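Hemoglobin chain d1 (Lumbricus terrestris, PDB 1X9F) binds heme and probably carries oxygen, as a globin-family subunit of the earthworm's multi-chain hemoglobin. Local coordinates at residues 101-112 and 129-140. Residues are numbered along the deposited sequence; the frame is centred on the assembly and turned at random.
With HEM (protoporphyrin IX containing Fe), chain T.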
ATOM      1  N   PRO D 101      22.652 -25.807 -15.838  1.00 53.00           N
ATOM      2  CA  PRO D 101      23.187 -25.212 -14.616  1.00 53.06           C
ATOM      3  C   PRO D 101      22.843 -23.724 -14.486  1.00 52.97           C
ATOM      4  O   PRO D 101      22.787 -23.207 -13.370  1.00 54.20           O
ATOM      5  CB  PRO D 101      24.705 -25.391 -14.771  1.00 53.19           C
ATOM      6  CG  PRO D 101      24.917 -25.671 -16.214  1.00 51.78           C
ATOM      7  CD  PRO D 101      23.711 -26.458 -16.633  1.00 53.33           C
ATOM      8  N   GLU D 102      22.614 -23.052 -15.616  1.00 51.94           N
ATOM      9  CA  GLU D 102      22.290 -21.619 -15.609  1.00 50.94           C
ATOM     10  C   GLU D 102      20.872 -21.326 -15.116  1.00 48.15           C
ATOM     11  O   GLU D 102      20.570 -20.194 -14.728  1.00 46.85           O
ATOM     12  CB  GLU D 102      22.554 -20.959 -16.976  1.00 52.66           C
ATOM     13  CG  GLU D 102      21.812 -21.562 -18.164  1.00 60.35           C
ATOM     14  CD  GLU D 102      22.651 -22.546 -18.969  1.00 70.97           C
ATOM     15  OE1 GLU D 102      23.437 -23.313 -18.368  1.00 74.32           O
ATOM     16  OE2 GLU D 102      22.512 -22.557 -20.212  1.00 74.34           O
ATOM     17  N   PHE D 103      20.007 -22.341 -15.142  1.00 44.44           N
ATOM     18  CA  PHE D 103      18.683 -22.223 -14.545  1.00 41.51           C
ATOM     19  C   PHE D 103      18.769 -21.738 -13.106  1.00 41.33           C
ATOM     20  O   PHE D 103      18.033 -20.832 -12.706  1.00 40.65           O
ATOM     21  CB  PHE D 103      17.939 -23.555 -14.599  1.00 39.60           C
ATOM     22  CG  PHE D 103      17.412 -23.891 -15.957  1.00 41.83           C
ATOM     23  CD1 PHE D 103      16.835 -25.132 -16.202  1.00 36.79           C
ATOM     24  CD2 PHE D 103      17.495 -22.970 -16.999  1.00 36.55           C
ATOM     25  CE1 PHE D 103      16.335 -25.445 -17.458  1.00 33.41           C
ATOM     26  CE2 PHE D 103      17.003 -23.276 -18.254  1.00 32.93           C
ATOM     27  CZ  PHE D 103      16.419 -24.515 -18.486  1.00 32.19           C
ATOM     28  N   PHE D 104      19.681 -22.334 -12.340  1.00 39.70           N
ATOM     29  CA  PHE D 104      19.891 -21.953 -10.946  1.00 37.97           C
ATOM     30  C   PHE D 104      20.428 -20.536 -10.843  1.00 39.34           C
ATOM     31  O   PHE D 104      20.068 -19.798  -9.917  1.00 38.91           O
ATOM     32  CB  PHE D 104      20.800 -22.963 -10.246  1.00 35.74           C
ATOM     33  CG  PHE D 104      20.210 -24.334 -10.198  1.00 33.75           C
ATOM     34  CD1 PHE D 104      20.301 -25.174 -11.301  1.00 30.38           C
ATOM     35  CD2 PHE D 104      19.516 -24.769  -9.076  1.00 32.84           C
ATOM     36  CE1 PHE D 104      19.732 -26.436 -11.278  1.00 37.01           C
ATOM     37  CE2 PHE D 104      18.942 -26.033  -9.044  1.00 32.26           C
ATOM     38  CZ  PHE D 104      19.052 -26.868 -10.147  1.00 35.76           C
ATOM     39  N   ASP D 105      21.273 -20.150 -11.794  1.00 38.95           N
ATOM     40  CA  ASP D 105      21.753 -18.775 -11.847  1.00 39.55           C
ATOM     41  C   ASP D 105      20.608 -17.799 -12.067  1.00 38.20           C
ATOM     42  O   ASP D 105      20.555 -16.749 -11.424  1.00 39.61           O
ATOM     43  CB  ASP D 105      22.816 -18.602 -12.930  1.00 40.19           C
ATOM     44  CG  ASP D 105      24.077 -19.369 -12.623  1.00 43.60           C
ATOM     45  OD1 ASP D 105      24.991 -19.380 -13.475  1.00 48.81           O
ATOM     46  OD2 ASP D 105      24.253 -19.997 -11.555  1.00 51.54           O
ATOM     47  N   ILE D 106      19.699 -18.146 -12.976  1.00 36.65           N
ATOM     48  CA  ILE D 106      18.518 -17.322 -13.218  1.00 36.10           C
ATOM     49  C   ILE D 106      17.656 -17.299 -11.960  1.00 34.42           C
ATOM     50  O   ILE D 106      17.106 -16.255 -11.595  1.00 33.42           O
ATOM     51  CB  ILE D 106      17.712 -17.842 -14.435  1.00 36.56           C
ATOM     52  CG1 ILE D 106      18.516 -17.672 -15.730  1.00 36.08           C
ATOM     53  CG2 ILE D 106      16.353 -17.118 -14.549  1.00 35.65           C
ATOM     54  CD1 ILE D 106      18.274 -18.768 -16.762  1.00 38.93           C
ATOM     55  N   PHE D 107      17.553 -18.447 -11.298  1.00 31.11           N
ATOM     56  CA  PHE D 107      16.802 -18.523 -10.059  1.00 32.29           C
ATOM     57  C   PHE D 107      17.330 -17.517  -9.039  1.00 32.50           C
ATOM     58  O   PHE D 107      16.562 -16.720  -8.489  1.00 32.50           O
ATOM     59  CB  PHE D 107      16.862 -19.931  -9.477  1.00 30.53           C
ATOM     60  CG  PHE D 107      16.152 -20.067  -8.165  1.00 29.79           C
ATOM     61  CD1 PHE D 107      14.851 -20.555  -8.116  1.00 28.08           C
ATOM     62  CD2 PHE D 107      16.782 -19.713  -6.975  1.00 27.98           C
ATOM     63  CE1 PHE D 107      14.186 -20.689  -6.901  1.00 24.17           C
ATOM     64  CE2 PHE D 107      16.124 -19.835  -5.756  1.00 24.55           C
ATOM     65  CZ  PHE D 107      14.825 -20.330  -5.720  1.00 24.04           C
ATOM     66  N   LEU D 108      18.636 -17.571  -8.795  1.00 30.68           N
ATOM     67  CA  LEU D 108      19.292 -16.671  -7.868  1.00 29.08           C
ATOM     68  C   LEU D 108      19.065 -15.218  -8.256  1.00 30.09           C
ATOM     69  O   LEU D 108      18.780 -14.388  -7.392  1.00 32.71           O
ATOM     70  CB  LEU D 108      20.791 -16.973  -7.816  1.00 30.21           C
ATOM     71  CG  LEU D 108      21.664 -16.114  -6.891  1.00 34.32           C
ATOM     72  CD1 LEU D 108      21.179 -16.158  -5.447  1.00 31.99           C
ATOM     73  CD2 LEU D 108      23.113 -16.568  -6.985  1.00 32.82           C
ATOM     74  N   LYS D 109      19.187 -14.917  -9.551  1.00 30.00           N
ATOM     75  CA  LYS D 109      18.980 -13.553 -10.052  1.00 30.33           C
ATOM     76  C   LYS D 109      17.612 -13.025  -9.632  1.00 27.66           C
ATOM     77  O   LYS D 109      17.486 -11.887  -9.173  1.00 27.96           O
ATOM     78  CB  LYS D 109      19.112 -13.487 -11.583  1.00 30.24           C
ATOM     79  CG  LYS D 109      19.211 -12.059 -12.144  1.00 34.25           C
ATOM     80  CD  LYS D 109      18.168 -11.782 -13.237  1.00 38.53           C
ATOM     81  CE  LYS D 109      18.520 -12.428 -14.575  1.00 42.02           C
ATOM     82  NZ  LYS D 109      17.478 -12.168 -15.613  1.00 44.01           N
ATOM     83  N   HIS D 110      16.596 -13.865  -9.783  1.00 26.75           N
ATOM     84  CA  HIS D 110      15.243 -13.454  -9.475  1.00 28.50           C
ATOM     85  C   HIS D 110      14.906 -13.534  -7.999  1.00 28.33           C
ATOM     86  O   HIS D 110      14.142 -12.707  -7.504  1.00 30.39           O
ATOM     87  CB  HIS D 110      14.250 -14.247 -10.297  1.00 29.96           C
ATOM     88  CG  HIS D 110      14.167 -13.799 -11.718  1.00 31.70           C
ATOM     89  ND1 HIS D 110      14.862 -14.416 -12.736  1.00 36.81           N
ATOM     90  CD2 HIS D 110      13.468 -12.793 -12.295  1.00 31.16           C
ATOM     91  CE1 HIS D 110      14.592 -13.812 -13.879  1.00 33.91           C
ATOM     92  NE2 HIS D 110      13.748 -12.824 -13.639  1.00 31.32           N
ATOM     93  N   LEU D 111      15.460 -14.520  -7.297  1.00 29.61           N
ATOM     94  CA  LEU D 111      15.329 -14.556  -5.849  1.00 25.13           C
ATOM     95  C   LEU D 111      15.826 -13.237  -5.256  1.00 24.43           C
ATOM     96  O   LEU D 111      15.120 -12.606  -4.471  1.00 23.43           O
ATOM     97  CB  LEU D 111      16.090 -15.738  -5.252  1.00 23.43           C
ATOM     98  CG  LEU D 111      16.034 -15.845  -3.726  1.00 27.07           C
ATOM     99  CD1 LEU D 111      14.606 -16.088  -3.215  1.00 24.13           C
ATOM    100  CD2 LEU D 111      16.986 -16.929  -3.234  1.00 16.53           C
ATOM    101  N   LEU D 112      17.018 -12.801  -5.664  1.00 24.09           N
ATOM    102  CA  LEU D 112      17.601 -11.563  -5.140  1.00 26.18           C
ATOM    103  C   LEU D 112      16.765 -10.327  -5.467  1.00 26.45           C
ATOM    104  O   LEU D 112      16.636  -9.418  -4.640  1.00 26.90           O
ATOM    105  CB  LEU D 112      19.042 -11.387  -5.625  1.00 27.92           C
ATOM    106  CG  LEU D 112      20.071 -12.396  -5.106  1.00 29.25           C
ATOM    107  CD1 LEU D 112      21.477 -11.943  -5.477  1.00 31.36           C
ATOM    108  CD2 LEU D 112      19.981 -12.589  -3.600  1.00 27.58           C
ATOM    109  N   HIS D 129      24.177 -12.740  -1.825  1.00 35.37           N
ATOM    110  CA  HIS D 129      24.861 -13.245  -2.991  1.00 38.89           C
ATOM    111  C   HIS D 129      25.939 -14.257  -2.654  1.00 38.63           C
ATOM    112  O   HIS D 129      26.009 -15.314  -3.272  1.00 39.11           O
ATOM    113  CB  HIS D 129      25.464 -12.110  -3.791  1.00 42.43           C
ATOM    114  CG  HIS D 129      25.767 -12.492  -5.197  1.00 47.75           C
ATOM    115  ND1 HIS D 129      24.802 -12.507  -6.178  1.00 48.14           N
ATOM    116  CD2 HIS D 129      26.910 -12.922  -5.779  1.00 56.47           C
ATOM    117  CE1 HIS D 129      25.344 -12.908  -7.314  1.00 54.49           C
ATOM    118  NE2 HIS D 129      26.621 -13.165  -7.099  1.00 57.93           N
ATOM    119  N   ASP D 130      26.787 -13.923  -1.688  1.00 39.57           N
ATOM    120  CA  ASP D 130      27.797 -14.859  -1.230  1.00 41.65           C
ATOM    121  C   ASP D 130      27.110 -16.132  -0.773  1.00 43.49           C
ATOM    122  O   ASP D 130      27.371 -17.219  -1.300  1.00 44.30           O
ATOM    123  CB  ASP D 130      28.596 -14.264  -0.068  1.00 42.78           C
ATOM    124  CG  ASP D 130      29.513 -13.138  -0.499  1.00 45.34           C
ATOM    125  OD1 ASP D 130      30.107 -12.487   0.385  1.00 46.98           O
ATOM    126  OD2 ASP D 130      29.710 -12.830  -1.694  1.00 52.97           O
ATOM    127  N   CYS D 131      26.202 -15.959   0.193  1.00 44.34           N
ATOM    128  CA  CYS D 131      25.572 -17.054   0.922  1.00 44.86           C
ATOM    129  C   CYS D 131      24.750 -18.045   0.099  1.00 41.73           C
ATOM    130  O   CYS D 131      24.953 -19.257   0.203  1.00 42.44           O
ATOM    131  CB  CYS D 131      24.696 -16.466   2.020  1.00 45.95           C
ATOM    132  SG  CYS D 131      25.096 -17.108   3.644  1.00 61.51           S
ATOM    133  N   VAL D 132      23.814 -17.538  -0.697  1.00 39.28           N
ATOM    134  CA  VAL D 132      22.937 -18.409  -1.479  1.00 37.52           C
ATOM    135  C   VAL D 132      23.705 -19.038  -2.643  1.00 37.44           C
ATOM    136  O   VAL D 132      23.408 -20.161  -3.055  1.00 36.22           O
ATOM    137  CB  VAL D 132      21.668 -17.659  -1.970  1.00 39.05           C
ATOM    138  CG1 VAL D 132      20.812 -18.545  -2.869  1.00 32.14           C
ATOM    139  CG2 VAL D 132      20.840 -17.183  -0.789  1.00 36.41           C
ATOM    140  N   ASP D 133      24.697 -18.309  -3.153  1.00 35.57           N
ATOM    141  CA  ASP D 133      25.566 -18.778  -4.233  1.00 35.36           C
ATOM    142  C   ASP D 133      26.131 -20.148  -3.922  1.00 33.19           C
ATOM    143  O   ASP D 133      26.059 -21.063  -4.743  1.00 33.15           O
ATOM    144  CB  ASP D 133      26.732 -17.820  -4.411  1.00 36.71           C
ATOM    145  CG  ASP D 133      26.961 -17.449  -5.847  1.00 42.35           C
ATOM    146  OD1 ASP D 133      27.504 -16.345  -6.078  1.00 52.28           O
ATOM    147  OD2 ASP D 133      26.637 -18.174  -6.814  1.00 46.84           O
ATOM    148  N   GLN D 134      26.690 -20.275  -2.721  1.00 32.88           N
ATOM    149  CA  GLN D 134      27.189 -21.544  -2.221  1.00 33.56           C
ATOM    150  C   GLN D 134      26.100 -22.619  -2.248  1.00 33.90           C
ATOM    151  O   GLN D 134      26.369 -23.764  -2.622  1.00 35.68           O
ATOM    152  CB  GLN D 134      27.741 -21.370  -0.803  1.00 34.49           C
ATOM    153  CG  GLN D 134      28.036 -22.682  -0.081  1.00 37.05           C
ATOM    154  CD  GLN D 134      28.200 -22.520   1.419  1.00 39.32           C
ATOM    155  OE1 GLN D 134      28.792 -23.381   2.072  1.00 35.25           O
ATOM    156  NE2 GLN D 134      27.682 -21.424   1.972  1.00 35.00           N
ATOM    157  N   ILE D 135      24.879 -22.246  -1.856  1.00 32.77           N
ATOM    158  CA  ILE D 135      23.742 -23.169  -1.888  1.00 30.94           C
ATOM    159  C   ILE D 135      23.439 -23.575  -3.323  1.00 30.67           C
ATOM    160  O   ILE D 135      23.349 -24.766  -3.624  1.00 31.01           O
ATOM    161  CB  ILE D 135      22.485 -22.558  -1.215  1.00 30.09           C
ATOM    162  CG1 ILE D 135      22.732 -22.334   0.277  1.00 23.59           C
ATOM    163  CG2 ILE D 135      21.269 -23.473  -1.413  1.00 28.24           C
ATOM    164  CD1 ILE D 135      21.688 -21.427   0.926  1.00 33.39           C
ATOM    165  N   ILE D 136      23.290 -22.591  -4.204  1.00 31.85           N
ATOM    166  CA  ILE D 136      23.088 -22.871  -5.616  1.00 34.16           C
ATOM    167  C   ILE D 136      24.159 -23.808  -6.180  1.00 35.05           C
ATOM    168  O   ILE D 136      23.825 -24.744  -6.906  1.00 36.69           O
ATOM    169  CB  ILE D 136      22.962 -21.561  -6.430  1.00 36.98           C
ATOM    170  CG1 ILE D 136      21.499 -21.287  -6.772  1.00 34.57           C
ATOM    171  CG2 ILE D 136      23.726 -21.626  -7.740  1.00 42.06           C
ATOM    172  CD1 ILE D 136      20.705 -20.709  -5.641  1.00 38.67           C
ATOM    173  N   ASP D 137      25.426 -23.582  -5.827  1.00 34.13           N
ATOM    174  CA  ASP D 137      26.527 -24.407  -6.347  1.00 35.90           C
ATOM    175  C   ASP D 137      26.435 -25.865  -5.920  1.00 36.09           C
ATOM    176  O   ASP D 137      26.856 -26.756  -6.663  1.00 35.69           O
ATOM    177  CB  ASP D 137      27.897 -23.854  -5.917  1.00 37.00           C
ATOM    178  CG  ASP D 137      28.244 -22.538  -6.610  1.00 43.19           C
ATOM    179  OD1 ASP D 137      27.839 -22.323  -7.779  1.00 45.59           O
ATOM    180  OD2 ASP D 137      28.932 -21.652  -6.059  1.00 46.07           O
ATOM    181  N   GLY D 138      25.901 -26.107  -4.726  1.00 35.07           N
ATOM    182  CA  GLY D 138      25.771 -27.468  -4.208  1.00 35.18           C
ATOM    183  C   GLY D 138      24.689 -28.281  -4.896  1.00 36.84           C
ATOM    184  O   GLY D 138      24.682 -29.514  -4.811  1.00 36.27           O
ATOM    185  N   ILE D 139      23.773 -27.600  -5.573  1.00 37.21           N
ATOM    186  CA  ILE D 139      22.643 -28.273  -6.204  1.00 39.97           C
ATOM    187  C   ILE D 139      22.837 -28.304  -7.707  1.00 41.11           C
ATOM    188  O   ILE D 139      22.474 -29.275  -8.373  1.00 39.30           O
ATOM    189  CB  ILE D 139      21.329 -27.546  -5.851  1.00 39.41           C
ATOM    190  CG1 ILE D 139      21.182 -27.434  -4.329  1.00 42.11           C
ATOM    191  CG2 ILE D 139      20.129 -28.282  -6.452  1.00 39.72           C
ATOM    192  CD1 ILE D 139      20.103 -26.465  -3.868  1.00 47.71           C
ATOM    193  N   LYS D 140      23.417 -27.217  -8.216  1.00 44.29           N
ATOM    194  CA  LYS D 140      23.659 -26.995  -9.641  1.00 47.75           C
ATOM    195  C   LYS D 140      24.206 -28.223 -10.356  1.00 49.92           C
ATOM    196  O   LYS D 140      24.969 -29.020  -9.796  1.00 52.09           O
ATOM    197  CB  LYS D 140      24.638 -25.833  -9.822  1.00 47.86           C
ATOM    198  CG  LYS D 140      24.555 -25.142 -11.173  1.00 49.55           C
ATOM    199  CD  LYS D 140      25.654 -24.096 -11.353  1.00 55.53           C
ATOM    200  CE  LYS D 140      25.520 -22.951 -10.353  1.00 53.01           C
ATOM    201  NZ  LYS D 140      26.479 -21.843 -10.639  1.00 53.32           N
ATOM    202  OXT LYS D 140      23.902 -28.438 -11.537  1.00 50.98           O
TER
HETATM  203  CHA HEM T 160      11.824 -30.055  -7.176  1.00 24.23           C
HETATM  204  CHB HEM T 160      14.388 -27.210  -4.172  1.00 20.77           C
HETATM  205  CHC HEM T 160      15.902 -24.495  -7.953  1.00 21.65           C
HETATM  206  CHD HEM T 160      13.606 -27.610 -10.990  1.00 18.59           C
HETATM  207  C1A HEM T 160      12.349 -29.424  -5.970  1.00 24.10           C
HETATM  208  C2A HEM T 160      11.990 -29.935  -4.738  1.00 25.88           C
HETATM  209  C3A HEM T 160      12.726 -29.117  -3.776  1.00 21.79           C
HETATM  210  C4A HEM T 160      13.453 -28.207  -4.685  1.00 22.16           C
HETATM  211  CMA HEM T 160      12.730 -29.202  -2.269  1.00 17.41           C
HETATM  212  CAA HEM T 160      11.011 -31.043  -4.468  1.00 27.92           C
HETATM  213  CBA HEM T 160      11.649 -32.378  -4.150  1.00 33.80           C
HETATM  214  CGA HEM T 160      10.475 -33.270  -3.804  1.00 35.54           C
HETATM  215  O1A HEM T 160       9.846 -33.083  -2.736  1.00 37.37           O
HETATM  216  O2A HEM T 160      10.170 -34.166  -4.618  1.00 40.37           O
HETATM  217  C1B HEM T 160      15.066 -26.198  -4.976  1.00 20.08           C
HETATM  218  C2B HEM T 160      15.812 -25.199  -4.373  1.00 24.54           C
HETATM  219  C3B HEM T 160      16.182 -24.479  -5.461  1.00 21.76           C
HETATM  220  C4B HEM T 160      15.700 -25.042  -6.610  1.00 21.91           C
HETATM  221  CMB HEM T 160      16.134 -24.956  -2.910  1.00 22.96           C
HETATM  222  CAB HEM T 160      16.964 -23.421  -5.320  1.00 22.28           C
HETATM  223  CBB HEM T 160      17.907 -22.478  -5.081  1.00 26.01           C
HETATM  224  C1C HEM T 160      15.350 -25.117  -9.166  1.00 25.22           C
HETATM  225  C2C HEM T 160      15.568 -24.553 -10.409  1.00 25.39           C
HETATM  226  C3C HEM T 160      14.938 -25.425 -11.249  1.00 24.80           C
HETATM  227  C4C HEM T 160      14.343 -26.427 -10.484  1.00 21.25           C
HETATM  228  CMC HEM T 160      16.343 -23.304 -10.777  1.00 30.03           C
HETATM  229  CAC HEM T 160      14.915 -25.141 -12.715  1.00 33.23           C
HETATM  230  CBC HEM T 160      14.557 -26.121 -13.667  1.00 37.10           C
HETATM  231  C1D HEM T 160      12.910 -28.643 -10.191  1.00 23.26           C
HETATM  232  C2D HEM T 160      12.118 -29.641 -10.768  1.00 21.43           C
HETATM  233  C3D HEM T 160      11.590 -30.348  -9.710  1.00 22.64           C
HETATM  234  C4D HEM T 160      12.167 -29.667  -8.542  1.00 24.41           C
HETATM  235  CMD HEM T 160      11.887 -29.892 -12.236  1.00 24.24           C
HETATM  236  CAD HEM T 160      10.689 -31.557  -9.709  1.00 26.62           C
HETATM  237  CBD HEM T 160       9.216 -31.168  -9.775  1.00 31.18           C
HETATM  238  CGD HEM T 160       8.452 -32.471  -9.715  1.00 28.75           C
HETATM  239  O1D HEM T 160       8.477 -33.134  -8.655  1.00 32.22           O
HETATM  240  O2D HEM T 160       7.835 -32.837 -10.735  1.00 39.91           O
HETATM  241  NA  HEM T 160      13.247 -28.413  -6.008  1.00 20.90           N
HETATM  242  NB  HEM T 160      14.958 -26.137  -6.333  1.00 20.69           N
HETATM  243  NC  HEM T 160      14.631 -26.276  -9.169  1.00 21.77           N
HETATM  244  ND  HEM T 160      12.950 -28.615  -8.840  1.00 22.27           N
HETATM  245 FE   HEM T 160      13.971 -27.377  -7.599  1.00 24.83          FE
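Leu108 and Ile136 interlock as knobs into holes where the last two helices of the globin fold, the G and H helices, pack nearly antiparallel. The axes of the segments lie 9.8 Å apart at an angle of 156°. Leu108 fills the hollow bounded by His129, Val132, Asp133 and Ile136. Its CG stands anti to the backbone N (chi1 180°), and the two methyls part: CD1 slides past Val132 to meet CG1 at 3.5 Å, while CD2 lies by the Asp133 carboxylate. Ile136 answers in the hollow of Phe104, Asp105, Phe107 and Leu108. Its CD1 goes on to the heme, 3.4 Å from HEM CBB. The Phe104 ring has heme methyl CMC over one face and Lys140 CA over the opposite face, both toward its rim. Ile139 CG2 touches Phe104 CE2 at 3.6 Å, and Ile139 also packs on His94, the axial heme ligand. Phe107 lies with one face against HEM CAB. Lys140 runs along Pro101, bends at chi3 (-64°), and ends between Asp105 and Asp137 in a salt-bridge network. With a methionine in place of the lysine, these two carboxylates would probably be left without their shared positive partner. Lys140 NZ meets Asp137 OD1 at 3.2 Å, nearly in line with the C-O bond, and reaches the syn lone pair of Asp105 OD2 at 3.0 Å.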